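Local coordinates for protein elastase inhibitor AFUEI (Aspergillus fumigatus Af293, PDB 3W0D) that inhibits serine elastases, including the elastase of its own fungus (non-competitively, Ki 1.6 nM) and human leukocyte elastase, at residues 36-41 with 54-59; 31-36 with 49-54. All coordinates share one frame; numbering follows the deposited sequence.

Interaction 1. Residues 36-41 with 54-59; sequences VLHPGD and IQVNEN
The His38 ring meets Val56 obliquely, with CD2 of His38 3.8 Å from CG1 of Val56. It sits at the end of a parallel beta pairing in a protein of the peptidase inhibitor I78 family, which belongs to the CI-2 clan. At the ring edge, His38 ND1 donates to Asp41 OD2 on the syn side of the carboxylate, at 3.2 Å and within the ring plane. That bond should fix the ring's rotation. The second flat group is the Gln55 amide. The Gln55 side chain crosses that of Leu37 at about a right angle, with OE1 of Gln55 3.8 Å from CB of Leu37. Its NE2 turns back to its own strand and binds Val56 O at 3.2 Å. The bend at chi2 (67°) folds the amide into this position.

In the pairing, Leu37 N donates to Ile54 O at 2.8 Å, and Val56 N to Leu37 O at 3.0 Å. The strands then part. A type II turn from His38 to Asp41 leads into the long connection between them, where CI-2 relatives carry their protease-binding loop. Met45 of the second subunit packs on Leu37. Beyond the paired residues, Pro39 CG lies 3.8 Å from Glu58 N, and Pro39 CD 3.2 Å from Val56 O.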
loop_
_atom_site.group_PDB
_atom_site.type_symbol
_atom_site.label_atom_id
_atom_site.label_comp_id
_atom_site.label_asym_id
_atom_site.label_seq_id
_atom_site.Cartn_x
_atom_site.Cartn_y
_atom_site.Cartn_z
ATOM N N VAL A 36 -10.279 2.738 -5.409
ATOM C CA VAL A 36 -10.651 1.368 -5.131
ATOM C C VAL A 36 -9.846 0.488 -6.099
ATOM O O VAL A 36 -9.966 0.615 -7.319
ATOM C CB VAL A 36 -12.165 1.166 -5.352
ATOM C CG1 VAL A 36 -12.574 -0.204 -4.881
ATOM C CG2 VAL A 36 -12.949 2.246 -4.601
ATOM N N LEU A 37 -9.013 -0.389 -5.546
ATOM C CA LEU A 37 -8.176 -1.275 -6.354
ATOM C C LEU A 37 -8.831 -2.629 -6.579
ATOM O O LEU A 37 -9.301 -3.263 -5.634
ATOM C CB LEU A 37 -6.825 -1.484 -5.670
ATOM C CG LEU A 37 -5.934 -0.246 -5.580
ATOM C CD1 LEU A 37 -4.833 -0.434 -4.538
ATOM C CD2 LEU A 37 -5.347 0.018 -6.956
ATOM N N HIS A 38 -8.851 -3.073 -7.828
ATOM C CA HIS A 38 -9.446 -4.360 -8.157
ATOM C C HIS A 38 -8.443 -5.253 -8.863
ATOM O O HIS A 38 -7.490 -4.773 -9.469
ATOM C CB HIS A 38 -10.628 -4.207 -9.115
ATOM C CG HIS A 38 -11.654 -3.216 -8.682
ATOM N ND1 HIS A 38 -11.533 -1.864 -8.924
ATOM C CD2 HIS A 38 -12.845 -3.384 -8.061
ATOM C CE1 HIS A 38 -12.608 -1.243 -8.473
ATOM N NE2 HIS A 38 -13.420 -2.142 -7.945
ATOM N N PRO A 39 -8.650 -6.574 -8.779
ATOM C CA PRO A 39 -7.800 -7.584 -9.412
ATOM C C PRO A 39 -7.789 -7.323 -10.916
ATOM O O PRO A 39 -8.845 -7.145 -11.519
ATOM C CB PRO A 39 -8.493 -8.910 -9.059
ATOM C CG PRO A 39 -9.689 -8.538 -8.165
ATOM C CD PRO A 39 -9.428 -7.163 -7.677
ATOM N N GLY A 40 -6.597 -7.281 -11.511
ATOM C CA GLY A 40 -6.492 -7.032 -12.939
ATOM C C GLY A 40 -6.323 -5.571 -13.345
ATOM O O GLY A 40 -5.912 -5.288 -14.465
ATOM N N ASP A 41 -6.641 -4.635 -12.454
ATOM C CA ASP A 41 -6.510 -3.208 -12.760
ATOM C C ASP A 41 -5.097 -2.818 -13.179
ATOM O O ASP A 41 -4.127 -3.163 -12.509
ATOM C CB ASP A 41 -6.887 -2.360 -11.539
ATOM C CG ASP A 41 -8.386 -2.297 -11.292
ATOM O OD1 ASP A 41 -9.142 -3.095 -11.886
ATOM O OD2 ASP A 41 -8.806 -1.441 -10.483
ATOM N N ILE A 54 -8.417 1.356 -1.344
ATOM C CA ILE A 54 -9.164 0.271 -0.730
ATOM C C ILE A 54 -8.993 -0.936 -1.641
ATOM O O ILE A 54 -9.448 -0.913 -2.781
ATOM C CB ILE A 54 -10.678 0.581 -0.639
ATOM C CG1 ILE A 54 -10.933 1.894 0.117
ATOM C CG2 ILE A 54 -11.381 -0.579 0.033
ATOM C CD1 ILE A 54 -10.481 1.882 1.555
ATOM N N GLN A 55 -8.323 -1.973 -1.153
ATOM C CA GLN A 55 -8.113 -3.171 -1.948
ATOM C C GLN A 55 -9.337 -4.066 -1.801
ATOM O O GLN A 55 -9.733 -4.420 -0.694
ATOM C CB GLN A 55 -6.860 -3.909 -1.478
ATOM C CG GLN A 55 -6.552 -5.191 -2.250
ATOM C CD GLN A 55 -6.157 -4.954 -3.692
ATOM O OE1 GLN A 55 -5.100 -4.378 -3.980
ATOM N NE2 GLN A 55 -7.015 -5.392 -4.618
ATOM N N VAL A 56 -9.942 -4.414 -2.930
ATOM C CA VAL A 56 -11.131 -5.256 -2.956
ATOM C C VAL A 56 -10.812 -6.542 -3.717
ATOM O O VAL A 56 -9.996 -6.519 -4.637
ATOM C CB VAL A 56 -12.269 -4.484 -3.652
ATOM C CG1 VAL A 56 -12.840 -5.282 -4.793
ATOM C CG2 VAL A 56 -13.331 -4.124 -2.642
ATOM N N ASN A 57 -11.419 -7.666 -3.338
ATOM C CA ASN A 57 -11.156 -8.907 -4.069
ATOM C C ASN A 57 -12.182 -9.110 -5.180
ATOM O O ASN A 57 -12.980 -8.218 -5.465
ATOM C CB ASN A 57 -11.118 -10.138 -3.140
ATOM C CG ASN A 57 -12.466 -10.476 -2.521
ATOM O OD1 ASN A 57 -13.517 -10.019 -2.972
ATOM N ND2 ASN A 57 -12.436 -11.297 -1.483
ATOM N N GLU A 58 -12.167 -10.276 -5.816
ATOM C CA GLU A 58 -13.090 -10.513 -6.922
ATOM C C GLU A 58 -14.539 -10.613 -6.496
ATOM O O GLU A 58 -15.430 -10.576 -7.340
ATOM C CB GLU A 58 -12.717 -11.782 -7.690
ATOM C CG GLU A 58 -13.101 -13.084 -6.989
ATOM C CD GLU A 58 -13.621 -14.134 -7.962
ATOM O OE1 GLU A 58 -13.855 -15.283 -7.537
ATOM O OE2 GLU A 58 -13.804 -13.813 -9.154
ATOM N N ASN A 59 -14.768 -10.736 -5.194
ATOM C CA ASN A 59 -16.113 -10.855 -4.640
ATOM C C ASN A 59 -16.543 -9.486 -4.100
ATOM O O ASN A 59 -17.486 -9.377 -3.312
ATOM C CB ASN A 59 -16.086 -11.891 -3.505
ATOM C CG ASN A 59 -17.357 -12.702 -3.422
ATOM O OD1 ASN A 59 -18.159 -12.541 -2.499
ATOM N ND2 ASN A 59 -17.556 -13.578 -4.397
#

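Interaction 2. Residues 31-36 with 49-54; sequences SNPIRV and ASRLNI
Arg35 NE donates to Asn53 OD1 at 2.7 Å. OD1 lies close to the Arg35 guanidinium plane, and NE approaches nearly in line with the Asn53 side-chain C=O bond. NH2 of Arg35 adds a weak second bond to the same OD1 atom at 3.1 Å. The bend of Arg35 at chi3 (56°) brings its guanidinium over that of Arg51. The two groups stack with centres 3.2 Å apart and planes 24° from parallel. Both gather at one anion outside the two segments, the C-terminal carboxylate of Ala68: its OXT forms a salt bridge with Arg51 NE, accepts a hydrogen bond from Asn53 ND2 and is a longer, weak ion partner of Arg35 NH2. The carboxylate probably offsets the charge of the stacked pair.

The backbones form a parallel ladder. The pairing begins with a weak bond from Leu52 N to Pro33 O. Arg35 N then donates to Leu52 O at 2.8 Å, and Ile54 N to Arg35 O at 2.9 Å. Pro33 follows a cis peptide bond, and its CG rests 4.1 Å from CB of Arg51.

The face opposite the arginines is apolar. Ile34 and Leu52 run side by side, with CD1 of Ile34 3.7 Å from CD2 of Leu52. Leu52 also packs on Cys5, Glu8 and Ala9 of helix 2-15, while strand 62-67 flanks strand 52-56 on the side away from 34-37, pairing through Asn53 and His66.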
loop_
_atom_site.group_PDB
_atom_site.type_symbol
_atom_site.label_atom_id
_atom_site.label_comp_id
_atom_site.label_asym_id
_atom_site.label_seq_id
_atom_site.Cartn_x
_atom_site.Cartn_y
_atom_site.Cartn_z
ATOM N N SER A 31 -12.240 11.373 2.928
ATOM C CA SER A 31 -11.000 11.656 2.176
ATOM C C SER A 31 -11.221 11.816 0.653
ATOM O O SER A 31 -12.132 11.242 0.075
ATOM C CB SER A 31 -9.943 10.548 2.500
ATOM O OG SER A 31 -8.928 11.043 3.347
ATOM N N ASN A 32 -10.385 12.654 0.049
ATOM C CA ASN A 32 -10.370 12.961 -1.388
ATOM C C ASN A 32 -8.824 12.926 -1.734
ATOM O O ASN A 32 -8.003 13.550 -1.097
ATOM C CB ASN A 32 -10.998 14.371 -1.637
ATOM C CG ASN A 32 -12.338 14.363 -2.420
ATOM O OD1 ASN A 32 -12.652 13.459 -3.227
ATOM N ND2 ASN A 32 -13.115 15.436 -2.202
ATOM N N PRO A 33 -8.420 12.118 -2.707
ATOM C CA PRO A 33 -9.254 11.219 -3.496
ATOM C C PRO A 33 -9.259 9.792 -2.915
ATOM O O PRO A 33 -8.409 9.434 -2.102
ATOM C CB PRO A 33 -8.556 11.283 -4.835
ATOM C CG PRO A 33 -7.180 11.274 -4.451
ATOM C CD PRO A 33 -7.078 12.243 -3.315
ATOM N N ILE A 34 -10.224 8.981 -3.331
ATOM C CA ILE A 34 -10.318 7.581 -2.913
ATOM C C ILE A 34 -10.147 6.715 -4.154
ATOM O O ILE A 34 -10.759 6.975 -5.179
ATOM C CB ILE A 34 -11.738 7.229 -2.310
ATOM C CG1 ILE A 34 -12.143 8.197 -1.216
ATOM C CG2 ILE A 34 -11.762 5.801 -1.773
ATOM C CD1 ILE A 34 -11.339 8.184 0.023
ATOM N N ARG A 35 -9.285 5.711 -4.044
ATOM C CA ARG A 35 -9.026 4.771 -5.132
ATOM C C ARG A 35 -9.320 3.343 -4.724
ATOM O O ARG A 35 -8.715 2.814 -3.800
ATOM C CB ARG A 35 -7.579 4.856 -5.626
ATOM C CG ARG A 35 -7.314 3.881 -6.754
ATOM C CD ARG A 35 -6.031 4.204 -7.510
ATOM N NE ARG A 35 -4.883 4.251 -6.612
ATOM C CZ ARG A 35 -3.632 4.438 -7.012
ATOM N NH1 ARG A 35 -3.365 4.596 -8.298
ATOM N NH2 ARG A 35 -2.650 4.469 -6.124
ATOM N N VAL A 36 -10.279 2.738 -5.409
ATOM C CA VAL A 36 -10.651 1.368 -5.131
ATOM C C VAL A 36 -9.846 0.488 -6.099
ATOM O O VAL A 36 -9.966 0.615 -7.319
ATOM C CB VAL A 36 -12.165 1.166 -5.352
ATOM C CG1 VAL A 36 -12.574 -0.204 -4.881
ATOM C CG2 VAL A 36 -12.949 2.246 -4.601
ATOM N N ALA A 49 0.863 10.330 -0.880
ATOM C CA ALA A 49 0.586 10.073 0.522
ATOM C C ALA A 49 -0.843 10.365 0.987
ATOM O O ALA A 49 -1.321 9.751 1.946
ATOM C CB ALA A 49 1.569 10.842 1.377
ATOM N N SER A 50 -1.527 11.274 0.292
ATOM C CA SER A 50 -2.879 11.677 0.659
ATOM C C SER A 50 -4.004 10.883 0.014
ATOM O O SER A 50 -5.173 11.172 0.259
ATOM C CB SER A 50 -3.086 13.163 0.333
ATOM O OG SER A 50 -2.123 13.976 0.976
ATOM N N ARG A 51 -3.668 9.899 -0.810
ATOM C CA ARG A 51 -4.685 9.099 -1.481
ATOM C C ARG A 51 -4.969 7.798 -0.756
ATOM O O ARG A 51 -4.059 7.011 -0.493
ATOM C CB ARG A 51 -4.254 8.796 -2.919
ATOM C CG ARG A 51 -5.111 7.750 -3.630
ATOM C CD ARG A 51 -4.785 7.689 -5.110
ATOM N NE ARG A 51 -3.383 7.356 -5.317
ATOM C CZ ARG A 51 -2.731 7.502 -6.464
ATOM N NH1 ARG A 51 -3.348 7.981 -7.540
ATOM N NH2 ARG A 51 -1.449 7.172 -6.527
ATOM N N LEU A 52 -6.237 7.569 -0.434
ATOM C CA LEU A 52 -6.636 6.345 0.250
ATOM C C LEU A 52 -6.982 5.284 -0.787
ATOM O O LEU A 52 -7.757 5.550 -1.713
ATOM C CB LEU A 52 -7.858 6.596 1.142
ATOM C CG LEU A 52 -8.447 5.393 1.897
ATOM C CD1 LEU A 52 -7.620 5.107 3.127
ATOM C CD2 LEU A 52 -9.875 5.687 2.313
ATOM N N ASN A 53 -6.393 4.098 -0.628
ATOM C CA ASN A 53 -6.623 2.958 -1.521
ATOM C C ASN A 53 -7.331 1.849 -0.768
ATOM O O ASN A 53 -6.899 1.446 0.317
ATOM C CB ASN A 53 -5.301 2.390 -2.045
ATOM C CG ASN A 53 -4.517 3.390 -2.830
ATOM O OD1 ASN A 53 -4.756 3.589 -4.022
ATOM N ND2 ASN A 53 -3.575 4.047 -2.165
ATOM N N ILE A 54 -8.417 1.356 -1.344
ATOM C CA ILE A 54 -9.164 0.271 -0.730
ATOM C C ILE A 54 -8.993 -0.936 -1.641
ATOM O O ILE A 54 -9.448 -0.913 -2.781
ATOM C CB ILE A 54 -10.678 0.581 -0.639
ATOM C CG1 ILE A 54 -10.933 1.894 0.117
ATOM C CG2 ILE A 54 -11.381 -0.579 0.033
ATOM C CD1 ILE A 54 -10.481 1.882 1.555
#

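In the fold
Interactions 1 and 2 are successive stretches of one parallel pairing, between strands 34-37 and 52-56, and share Val36 and Ile54. Their centres are about 14 Å apart. Interaction 2 is nearer the middle of the chain and buries more surface. One of its faces is packed by helix 2-15, and the other carries charged groups around the chain's C-terminus. Interaction 1 lies farther out, where the strands end and turns begin, and its polar side-chain bonds are mostly local ones within each segment. It also touches the second subunit, which interaction 2 does not. The two meet where Leu37 CD1 packs 3.8 Å from Asn53 CB.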